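Long-range contact in putative xanthine dehydrogenase YAGS fad-binding subunit (Escherichia coli, PDB 5G5G), which binds a molybdenum–pterin cytosine dinucleotide cofactor and is probably the subunit of a periplasmic aldehyde oxidase in which aldehydes are oxidised at the molybdenum: residues L89-L100 against F247-L257. Residues are numbered along the deposited sequence; the frame is centred on the assembly and turned at random.
Sequences LGKGDKNTARLL and FLRSDALLAAL
Leu-99 passes over the start of helix 250-262, its CA 5.0 Å from that of Ser-250, while a type I turn from Gly-92 to Asn-95 brings Lys-94 beside Phe-247. Asn-95 ND2 donates to Leu-248 O over 2.8 Å; the bond is nearly straight at 161°, and the acceptor lies almost in the amide plane. ND2 has two N-H groups for three acceptors, this oxygen and two waters, one of them held weakly and only sharing a hydrogen. That water also binds Lys-94 O and Arg-249 NH1, the other Ala-97 O and, weakly, Arg-249 NH2, which ties the amide to a guanidinium turned 80° from it. With an alanine at Asn-95, Leu-248 O would probably be left without this donor and both waters less firmly held. Leu-99 lays CD1 against Leu-248 CD2 at 3.7 Å and CD2 against Arg-249 NH2, while its CB meets Leu-253 CD2 at 3.9 Å. With CG anti to the carbonyl carbon (chi1 -63°) the branch turns toward the helix start, and both methyls come up to Leu-248 O from one side. Lys-94 crosses Phe-247 at about a right angle, with CB 3.4 Å from CD1, and its carbonyl oxygen sits above the rim of the ring. Farther up the helix, Leu-100 CD1 reaches Leu-254 CD2 at 4.2 Å, and Leu-89 spreads its methyls over Leu-253 and Leu-257. The contact thus joins a loop of the a/b hammerhead region to the molybdopterin-binding region, with the side chain of Phe-247 about 7 Å from the bound dioxothiomolybdenum(VI) ion. Helix 213-224 adjoins both segments, through Trp-215, in a cation-pi contact with Lys-94, and through Thr-223 and Leu-224, while strands 194-200 and 203-208 pack against Ala-252.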
ATOM      1  N   LEU C  89     -19.796 -11.777 -24.683  1.00 26.06           N
ATOM      2  CA  LEU C  89     -18.931 -12.339 -23.677  1.00 24.80           C
ATOM      3  C   LEU C  89     -19.754 -13.071 -22.641  1.00 24.77           C
ATOM      4  O   LEU C  89     -20.913 -12.764 -22.445  1.00 25.52           O
ATOM      5  CB  LEU C  89     -18.117 -11.249 -22.985  1.00 24.05           C
ATOM      6  CG  LEU C  89     -17.221 -10.454 -23.911  1.00 23.71           C
ATOM      7  CD1 LEU C  89     -16.536  -9.336 -23.119  1.00 23.62           C
ATOM      8  CD2 LEU C  89     -16.190 -11.353 -24.558  1.00 24.13           C
ATOM      9  N   GLY C  90     -19.142 -14.051 -21.994  1.00 23.94           N
ATOM     10  CA  GLY C  90     -19.710 -14.613 -20.783  1.00 24.58           C
ATOM     11  C   GLY C  90     -19.345 -13.768 -19.574  1.00 24.61           C
ATOM     12  O   GLY C  90     -18.753 -12.713 -19.690  1.00 22.63           O
ATOM     13  N   LYS C  91     -19.692 -14.267 -18.387  1.00 24.72           N
ATOM     14  CA  LYS C  91     -19.289 -13.642 -17.154  1.00 24.62           C
ATOM     15  C   LYS C  91     -18.839 -14.726 -16.180  1.00 23.81           C
ATOM     16  O   LYS C  91     -19.505 -15.753 -16.017  1.00 23.39           O
ATOM     17  CB  LYS C  91     -20.390 -12.813 -16.553  1.00 26.73           C
ATOM     18  CG  LYS C  91     -19.944 -12.032 -15.323  1.00 28.67           C
ATOM     19  CD  LYS C  91     -20.359 -10.578 -15.430  1.00 32.44           C
ATOM     20  CE  LYS C  91     -20.751  -9.936 -14.135  1.00 33.20           C
ATOM     21  NZ  LYS C  91     -21.840 -10.701 -13.433  1.00 33.10           N
ATOM     22  N   GLY C  92     -17.693 -14.485 -15.568  1.00 22.12           N
ATOM     23  CA  GLY C  92     -17.143 -15.433 -14.639  1.00 22.35           C
ATOM     24  C   GLY C  92     -17.970 -15.464 -13.381  1.00 22.95           C
ATOM     25  O   GLY C  92     -18.593 -14.473 -13.003  1.00 22.04           O
ATOM     26  N   ASP C  93     -17.946 -16.605 -12.693  1.00 23.72           N
ATOM     27  CA  ASP C  93     -18.732 -16.764 -11.459  1.00 25.52           C
ATOM     28  C   ASP C  93     -18.286 -15.896 -10.260  1.00 22.55           C
ATOM     29  O   ASP C  93     -19.044 -15.707  -9.318  1.00 22.68           O
ATOM     30  CB  ASP C  93     -18.731 -18.243 -11.059  1.00 28.89           C
ATOM     31  CG  ASP C  93     -19.584 -19.103 -12.005  1.00 33.68           C
ATOM     32  OD1 ASP C  93     -20.271 -18.571 -12.925  1.00 39.40           O
ATOM     33  OD2 ASP C  93     -19.567 -20.324 -11.815  1.00 38.89           O
ATOM     34  N   LYS C  94     -17.082 -15.350 -10.317  1.00 20.97           N
ATOM     35  CA  LYS C  94     -16.555 -14.557  -9.226  1.00 20.00           C
ATOM     36  C   LYS C  94     -16.496 -13.073  -9.583  1.00 18.52           C
ATOM     37  O   LYS C  94     -15.857 -12.290  -8.863  1.00 18.69           O
ATOM     38  CB  LYS C  94     -15.155 -15.030  -8.885  1.00 21.53           C
ATOM     39  CG  LYS C  94     -14.996 -16.497  -8.547  1.00 24.31           C
ATOM     40  CD  LYS C  94     -15.419 -16.782  -7.154  1.00 25.83           C
ATOM     41  CE  LYS C  94     -14.862 -18.143  -6.671  1.00 26.56           C
ATOM     42  NZ  LYS C  94     -15.345 -19.262  -7.484  1.00 28.04           N
ATOM     43  N   ASN C  95     -17.100 -12.690 -10.702  1.00 17.30           N
ATOM     44  CA  ASN C  95     -17.223 -11.267 -11.087  1.00 17.06           C
ATOM     45  C   ASN C  95     -18.648 -10.817 -10.927  1.00 17.46           C
ATOM     46  O   ASN C  95     -19.508 -11.379 -11.565  1.00 18.69           O
ATOM     47  CB  ASN C  95     -16.777 -11.055 -12.538  1.00 16.97           C
ATOM     48  CG  ASN C  95     -15.289 -11.322 -12.739  1.00 16.10           C
ATOM     49  OD1 ASN C  95     -14.948 -12.209 -13.493  1.00 16.88           O
ATOM     50  ND2 ASN C  95     -14.404 -10.573 -12.055  1.00 15.55           N
ATOM     51  N   THR C  96     -18.917  -9.857 -10.058  1.00 17.30           N
ATOM     52  CA  THR C  96     -20.236  -9.264  -9.952  1.00 18.34           C
ATOM     53  C   THR C  96     -20.358  -8.180 -11.027  1.00 18.10           C
ATOM     54  O   THR C  96     -21.182  -8.320 -11.919  1.00 18.82           O
ATOM     55  CB  THR C  96     -20.510  -8.648  -8.570  1.00 19.09           C
ATOM     56  OG1 THR C  96     -20.383  -9.689  -7.598  1.00 21.82           O
ATOM     57  CG2 THR C  96     -21.880  -8.037  -8.486  1.00 19.97           C
ATOM     58  N   ALA C  97     -19.544  -7.134 -10.940  1.00 17.09           N
ATOM     59  CA  ALA C  97     -19.473  -6.177 -12.026  1.00 17.28           C
ATOM     60  C   ALA C  97     -18.877  -6.818 -13.274  1.00 16.94           C
ATOM     61  O   ALA C  97     -17.900  -7.583 -13.235  1.00 15.83           O
ATOM     62  CB  ALA C  97     -18.602  -4.991 -11.613  1.00 17.03           C
ATOM     63  N   ARG C  98     -19.400  -6.443 -14.434  1.00 17.98           N
ATOM     64  CA  ARG C  98     -18.756  -6.854 -15.668  1.00 18.17           C
ATOM     65  C   ARG C  98     -17.385  -6.262 -15.757  1.00 16.78           C
ATOM     66  O   ARG C  98     -17.162  -5.117 -15.403  1.00 15.71           O
ATOM     67  CB  ARG C  98     -19.559  -6.372 -16.865  1.00 21.19           C
ATOM     68  CG  ARG C  98     -20.879  -7.114 -17.054  1.00 25.10           C
ATOM     69  CD  ARG C  98     -21.564  -6.782 -18.400  1.00 29.37           C
ATOM     70  NE  ARG C  98     -22.773  -7.615 -18.459  1.00 36.62           N
ATOM     71  CZ  ARG C  98     -22.807  -8.954 -18.701  1.00 43.24           C
ATOM     72  NH1 ARG C  98     -21.717  -9.662 -19.011  1.00 43.79           N
ATOM     73  NH2 ARG C  98     -23.972  -9.610 -18.657  1.00 50.95           N
ATOM     74  N   LEU C  99     -16.459  -7.030 -16.318  1.00 16.23           N
ATOM     75  CA  LEU C  99     -15.067  -6.552 -16.475  1.00 14.82           C
ATOM     76  C   LEU C  99     -14.936  -5.608 -17.695  1.00 15.18           C
ATOM     77  O   LEU C  99     -13.992  -4.835 -17.758  1.00 15.49           O
ATOM     78  CB  LEU C  99     -14.096  -7.700 -16.613  1.00 14.52           C
ATOM     79  CG  LEU C  99     -14.043  -8.590 -15.367  1.00 14.09           C
ATOM     80  CD1 LEU C  99     -13.109  -9.741 -15.650  1.00 14.06           C
ATOM     81  CD2 LEU C  99     -13.574  -7.786 -14.172  1.00 14.10           C
ATOM     82  N   LEU C 100     -15.873  -5.662 -18.619  1.00 15.86           N
ATOM     83  CA  LEU C 100     -15.897  -4.701 -19.733  1.00 16.87           C
ATOM     84  C   LEU C 100     -17.311  -4.132 -19.773  1.00 17.69           C
ATOM     85  O   LEU C 100     -18.287  -4.890 -20.051  1.00 17.80           O
ATOM     86  CB  LEU C 100     -15.554  -5.390 -21.039  1.00 17.40           C
ATOM     87  CG  LEU C 100     -15.625  -4.535 -22.295  1.00 18.25           C
ATOM     88  CD1 LEU C 100     -14.704  -3.317 -22.199  1.00 18.23           C
ATOM     89  CD2 LEU C 100     -15.148  -5.370 -23.466  1.00 18.76           C
ATOM     90  N   PHE C 247      -9.534 -12.966  -8.069  1.00 11.13           N
ATOM     91  CA  PHE C 247     -10.434 -13.134  -9.164  1.00 11.83           C
ATOM     92  C   PHE C 247      -9.875 -12.537 -10.455  1.00 12.15           C
ATOM     93  O   PHE C 247      -9.044 -11.617 -10.454  1.00 11.99           O
ATOM     94  CB  PHE C 247     -11.749 -12.426  -8.820  1.00 12.26           C
ATOM     95  CG  PHE C 247     -12.205 -12.673  -7.414  1.00 12.81           C
ATOM     96  CD1 PHE C 247     -12.487 -13.947  -7.003  1.00 13.50           C
ATOM     97  CD2 PHE C 247     -12.306 -11.610  -6.495  1.00 12.93           C
ATOM     98  CE1 PHE C 247     -12.901 -14.199  -5.694  1.00 14.69           C
ATOM     99  CE2 PHE C 247     -12.711 -11.869  -5.192  1.00 13.70           C
ATOM    100  CZ  PHE C 247     -12.999 -13.154  -4.794  1.00 13.95           C
ATOM    101  N   LEU C 248     -10.413 -12.984 -11.554  1.00 12.36           N
ATOM    102  CA  LEU C 248     -10.197 -12.313 -12.857  1.00 12.92           C
ATOM    103  C   LEU C 248     -10.543 -10.818 -12.813  1.00 12.95           C
ATOM    104  O   LEU C 248     -11.668 -10.444 -12.393  1.00 13.40           O
ATOM    105  CB  LEU C 248     -11.076 -12.991 -13.895  1.00 13.10           C
ATOM    106  CG  LEU C 248     -10.720 -12.701 -15.354  1.00 13.45           C
ATOM    107  CD1 LEU C 248      -9.432 -13.451 -15.662  1.00 13.69           C
ATOM    108  CD2 LEU C 248     -11.868 -13.177 -16.205  1.00 13.84           C
ATOM    109  N   ARG C 249      -9.608  -9.966 -13.289  1.00 12.39           N
ATOM    110  CA  ARG C 249      -9.846  -8.532 -13.388  1.00 12.56           C
ATOM    111  C   ARG C 249      -9.697  -8.058 -14.874  1.00 12.87           C
ATOM    112  O   ARG C 249      -9.381  -8.851 -15.763  1.00 12.72           O
ATOM    113  CB  ARG C 249      -8.873  -7.801 -12.483  1.00 12.30           C
ATOM    114  CG  ARG C 249      -8.960  -8.209 -11.014  1.00 12.85           C
ATOM    115  CD  ARG C 249      -9.578  -7.121 -10.104  1.00 13.02           C
ATOM    116  NE  ARG C 249     -10.943  -6.856 -10.473  1.00 14.01           N
ATOM    117  CZ  ARG C 249     -12.011  -7.539 -10.063  1.00 14.88           C
ATOM    118  NH1 ARG C 249     -11.890  -8.564  -9.227  1.00 14.81           N
ATOM    119  NH2 ARG C 249     -13.210  -7.205 -10.502  1.00 14.70           N
ATOM    120  N   SER C 250      -9.949  -6.766 -15.096  1.00 13.30           N
ATOM    121  CA  SER C 250     -10.073  -6.200 -16.432  0.50 13.58           C
ATOM    122  C   SER C 250      -8.770  -6.352 -17.248  1.00 14.14           C
ATOM    123  O   SER C 250      -8.816  -6.448 -18.478  1.00 14.72           O
ATOM    124  CB  SER C 250     -10.487  -4.740 -16.339  0.50 13.63           C
ATOM    125  OG  SER C 250      -9.541  -3.966 -15.603  0.50 12.68           O
ATOM    126  N   ASP C 251      -7.618  -6.323 -16.564  1.00 14.35           N
ATOM    127  CA  ASP C 251      -6.320  -6.473 -17.290  1.00 14.49           C
ATOM    128  C   ASP C 251      -6.224  -7.791 -18.106  1.00 14.55           C
ATOM    129  O   ASP C 251      -5.710  -7.822 -19.230  1.00 14.30           O
ATOM    130  CB  ASP C 251      -5.130  -6.394 -16.336  1.00 14.90           C
ATOM    131  CG  ASP C 251      -5.171  -7.481 -15.247  1.00 15.16           C
ATOM    132  OD1 ASP C 251      -6.218  -7.580 -14.562  1.00 14.95           O
ATOM    133  OD2 ASP C 251      -4.167  -8.243 -15.110  1.00 15.93           O
ATOM    134  N   ALA C 252      -6.615  -8.883 -17.471  1.00 14.43           N
ATOM    135  CA  ALA C 252      -6.559 -10.217 -18.045  1.00 14.57           C
ATOM    136  C   ALA C 252      -7.526 -10.353 -19.230  1.00 15.06           C
ATOM    137  O   ALA C 252      -7.165 -10.848 -20.306  1.00 14.31           O
ATOM    138  CB  ALA C 252      -6.882 -11.217 -16.954  1.00 14.90           C
ATOM    139  N   LEU C 253      -8.780  -9.990 -19.007  1.00 14.27           N
ATOM    140  CA  LEU C 253      -9.753 -10.021 -20.059  1.00 15.36           C
ATOM    141  C   LEU C 253      -9.310  -9.171 -21.240  1.00 15.08           C
ATOM    142  O   LEU C 253      -9.309  -9.640 -22.392  1.00 15.57           O
ATOM    143  CB  LEU C 253     -11.122  -9.561 -19.586  1.00 15.49           C
ATOM    144  CG  LEU C 253     -12.164  -9.549 -20.707  1.00 16.44           C
ATOM    145  CD1 LEU C 253     -12.351 -10.911 -21.336  1.00 16.80           C
ATOM    146  CD2 LEU C 253     -13.494  -9.040 -20.211  1.00 17.17           C
ATOM    147  N   LEU C 254      -8.903  -7.935 -20.958  1.00 14.47           N
ATOM    148  CA  LEU C 254      -8.622  -7.009 -22.078  1.00 15.19           C
ATOM    149  C   LEU C 254      -7.360  -7.434 -22.808  1.00 14.37           C
ATOM    150  O   LEU C 254      -7.300  -7.343 -24.066  1.00 14.22           O
ATOM    151  CB  LEU C 254      -8.574  -5.567 -21.600  1.00 16.44           C
ATOM    152  CG  LEU C 254     -10.007  -5.056 -21.314  1.00 18.48           C
ATOM    153  CD1 LEU C 254      -9.921  -3.784 -20.545  1.00 20.64           C
ATOM    154  CD2 LEU C 254     -10.777  -4.754 -22.565  1.00 19.65           C
ATOM    155  N   ALA C 255      -6.346  -7.919 -22.091  1.00 13.09           N
ATOM    156  CA  ALA C 255      -5.148  -8.429 -22.767  1.00 13.05           C
ATOM    157  C   ALA C 255      -5.509  -9.516 -23.754  1.00 13.40           C
ATOM    158  O   ALA C 255      -5.057  -9.523 -24.918  1.00 13.05           O
ATOM    159  CB  ALA C 255      -4.116  -8.941 -21.760  1.00 13.07           C
ATOM    160  N   ALA C 256      -6.328 -10.449 -23.287  1.00 13.38           N
ATOM    161  CA  ALA C 256      -6.754 -11.587 -24.082  1.00 13.97           C
ATOM    162  C   ALA C 256      -7.563 -11.177 -25.326  1.00 14.44           C
ATOM    163  O   ALA C 256      -7.274 -11.601 -26.463  1.00 14.53           O
ATOM    164  CB  ALA C 256      -7.553 -12.559 -23.231  1.00 14.09           C
ATOM    165  N   LEU C 257      -8.565 -10.322 -25.116  1.00 14.21           N
ATOM    166  CA  LEU C 257      -9.327  -9.807 -26.255  1.00 14.64           C
ATOM    167  C   LEU C 257      -8.462  -9.079 -27.274  1.00 14.70           C
ATOM    168  O   LEU C 257      -8.606  -9.264 -28.489  1.00 15.21           O
ATOM    169  CB  LEU C 257     -10.420  -8.858 -25.771  1.00 14.52           C
ATOM    170  CG  LEU C 257     -11.510  -9.572 -24.987  1.00 14.84           C
ATOM    171  CD1 LEU C 257     -12.447  -8.520 -24.418  1.00 15.10           C
ATOM    172  CD2 LEU C 257     -12.266 -10.522 -25.889  1.00 15.97           C
TER
HETATM  173  O   HOH W   1     -14.488  -9.809  -8.834  1.00 13.49           O
HETATM  174  O   HOH W   2     -16.010  -8.053 -11.175  1.00 13.89           O